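Local coordinates for protein tryptophan synthase alpha chain (Aquifex aeolicus, PDB 2EKC) that probably cleaves indoleglycerol phosphate to indole and glyceraldehyde 3-phosphate, as the alpha subunit of tryptophan synthase in the last step of tryptophan biosynthesis, at residues A18-L23 with T45-I50. Sequence-based numbering, arbitrary orientation.
Sequences ALVSYL and TDILEI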
loop_
_atom_site.group_PDB
_atom_site.type_symbol
_atom_site.label_atom_id
_atom_site.label_comp_id
_atom_site.label_asym_id
_atom_site.label_seq_id
_atom_site.Cartn_x
_atom_site.Cartn_y
_atom_site.Cartn_z
ATOM N N ALA A 18 3.694 -3.404 11.300
ATOM C CA ALA A 18 3.437 -2.199 10.525
ATOM C C ALA A 18 1.969 -1.960 10.209
ATOM O O ALA A 18 1.208 -2.900 9.989
ATOM C CB ALA A 18 4.227 -2.248 9.220
ATOM N N LEU A 19 1.575 -0.691 10.214
ATOM C CA LEU A 19 0.220 -0.318 9.837
ATOM C C LEU A 19 0.397 0.367 8.489
ATOM O O LEU A 19 1.101 1.377 8.387
ATOM C CB LEU A 19 -0.409 0.672 10.819
ATOM C CG LEU A 19 -1.704 1.298 10.268
ATOM C CD1 LEU A 19 -2.699 0.200 9.899
ATOM C CD2 LEU A 19 -2.311 2.244 11.287
ATOM N N VAL A 20 -0.206 -0.206 7.455
ATOM C CA VAL A 20 -0.129 0.354 6.111
ATOM C C VAL A 20 -1.479 1.008 5.838
ATOM O O VAL A 20 -2.498 0.322 5.807
ATOM C CB VAL A 20 0.125 -0.760 5.073
ATOM C CG1 VAL A 20 0.207 -0.173 3.683
ATOM C CG2 VAL A 20 1.405 -1.499 5.413
ATOM N N SER A 21 -1.490 2.327 5.658
ATOM C CA SER A 21 -2.733 3.052 5.410
ATOM C C SER A 21 -2.874 3.437 3.947
ATOM O O SER A 21 -1.940 3.954 3.327
ATOM C CB SER A 21 -2.802 4.306 6.285
ATOM O OG SER A 21 -2.719 3.956 7.655
ATOM N N TYR A 22 -4.062 3.193 3.411
ATOM C CA TYR A 22 -4.358 3.466 2.017
ATOM C C TYR A 22 -5.454 4.518 1.871
ATOM O O TYR A 22 -6.562 4.354 2.388
ATOM C CB TYR A 22 -4.749 2.132 1.356
ATOM C CG TYR A 22 -5.223 2.166 -0.082
ATOM C CD1 TYR A 22 -4.719 3.087 -0.999
ATOM C CD2 TYR A 22 -6.156 1.229 -0.536
ATOM C CE1 TYR A 22 -5.137 3.077 -2.336
ATOM C CE2 TYR A 22 -6.577 1.207 -1.866
ATOM C CZ TYR A 22 -6.067 2.134 -2.758
ATOM O OH TYR A 22 -6.500 2.116 -4.067
ATOM N N LEU A 23 -5.124 5.613 1.187
ATOM C CA LEU A 23 -6.065 6.702 0.929
ATOM C C LEU A 23 -5.943 7.087 -0.544
ATOM O O LEU A 23 -4.911 6.838 -1.168
ATOM C CB LEU A 23 -5.754 7.927 1.808
ATOM C CG LEU A 23 -6.149 7.887 3.289
ATOM C CD1 LEU A 23 -5.620 9.136 3.992
ATOM C CD2 LEU A 23 -7.663 7.808 3.413
ATOM N N THR A 45 0.770 5.750 11.209
ATOM C CA THR A 45 0.918 4.983 9.974
ATOM C C THR A 45 2.412 4.752 9.714
ATOM O O THR A 45 3.211 5.686 9.759
ATOM C CB THR A 45 0.275 5.737 8.780
ATOM O OG1 THR A 45 -1.153 5.718 8.923
ATOM C CG2 THR A 45 0.657 5.094 7.461
ATOM N N ASP A 46 2.784 3.504 9.449
ATOM C CA ASP A 46 4.183 3.151 9.198
ATOM C C ASP A 46 4.552 3.150 7.723
ATOM O O ASP A 46 5.684 3.467 7.356
ATOM C CB ASP A 46 4.475 1.777 9.788
ATOM C CG ASP A 46 4.258 1.744 11.285
ATOM O OD1 ASP A 46 5.008 2.449 11.991
ATOM O OD2 ASP A 46 3.338 1.033 11.750
ATOM N N ILE A 47 3.595 2.775 6.884
ATOM C CA ILE A 47 3.808 2.721 5.442
ATOM C C ILE A 47 2.561 3.283 4.785
ATOM O O ILE A 47 1.442 2.889 5.119
ATOM C CB ILE A 47 4.021 1.271 4.960
ATOM C CG1 ILE A 47 5.305 0.705 5.569
ATOM C CG2 ILE A 47 4.086 1.230 3.427
ATOM C CD1 ILE A 47 5.509 -0.773 5.292
ATOM N N LEU A 48 2.755 4.199 3.848
ATOM C CA LEU A 48 1.633 4.828 3.173
ATOM C C LEU A 48 1.395 4.297 1.769
ATOM O O LEU A 48 2.340 4.105 1.006
ATOM C CB LEU A 48 1.868 6.340 3.105
ATOM C CG LEU A 48 0.726 7.207 2.583
ATOM C CD1 LEU A 48 -0.433 7.144 3.574
ATOM C CD2 LEU A 48 1.201 8.642 2.405
ATOM N N GLU A 49 0.131 4.032 1.437
ATOM C CA GLU A 49 -0.217 3.599 0.090
ATOM C C GLU A 49 -0.976 4.789 -0.494
ATOM O O GLU A 49 -2.020 5.192 0.033
ATOM C CB GLU A 49 -1.127 2.371 0.083
ATOM C CG GLU A 49 -0.553 1.130 0.730
ATOM C CD GLU A 49 -1.364 -0.111 0.387
ATOM O OE1 GLU A 49 -2.598 0.011 0.247
ATOM O OE2 GLU A 49 -0.768 -1.203 0.264
ATOM N N ILE A 50 -0.444 5.347 -1.573
ATOM C CA ILE A 50 -1.036 6.509 -2.226
ATOM C C ILE A 50 -1.840 6.091 -3.449
ATOM O O ILE A 50 -1.278 5.583 -4.418
ATOM C CB ILE A 50 0.078 7.497 -2.654
ATOM C CG1 ILE A 50 0.932 7.869 -1.434
ATOM C CG2 ILE A 50 -0.537 8.737 -3.290
ATOM C CD1 ILE A 50 2.103 8.832 -1.735
#
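Ser21 N donates to Ile47 O at 3.0 Å, and Ser21 O accepts from Glu49 N at 2.8 Å, the alternation of a parallel ladder between the first two strands of a TIM barrel. Helix 30-42 makes the beta-alpha-beta crossover between them, and their short axes lie 20° from parallel. The ladder ends in a weak bond from Leu23 N to Glu49 O. At its start, Leu19 O takes two donors, Asp46 N in the carbonyl plane and Ile47 N tilted out of it.

Two hydrogen bonds involve side chains of Thr45 and Asp46, just before the second strand. Asp46 OD2 receives Leu19 N at 2.9 Å through its anti lone pair and is also salt-bridged to Lys257, so one carboxylate oxygen serves both a strand amide and a charge. On the sheet face shared with Leu48, Ser21 OG donates to Thr45 OG1 at 2.7 Å; Thr45 OG1 is also hydrogen-bonded to Val40 O, which ties the first strand to the end of the crossover helix.

Apolar packing lies on the opposite face, in the barrel interior, where Val20 CG2 meets Ile47 CB at 3.8 Å. Glu49, predicted to be a catalytic proton acceptor, puts CG beside its own backbone N (chi1 -61°), and its chain, extended beyond CG, crosses the Val20 side chain at about a right angle, with CG 3.3 Å from Val20 CG1. Its carboxylate stands 78° to the ring plane of Tyr22, whose side chain also touches Asp60, the other predicted proton acceptor. Glu49 OE1 ends 3.2 Å from Tyr22 CB, oblique to the ring.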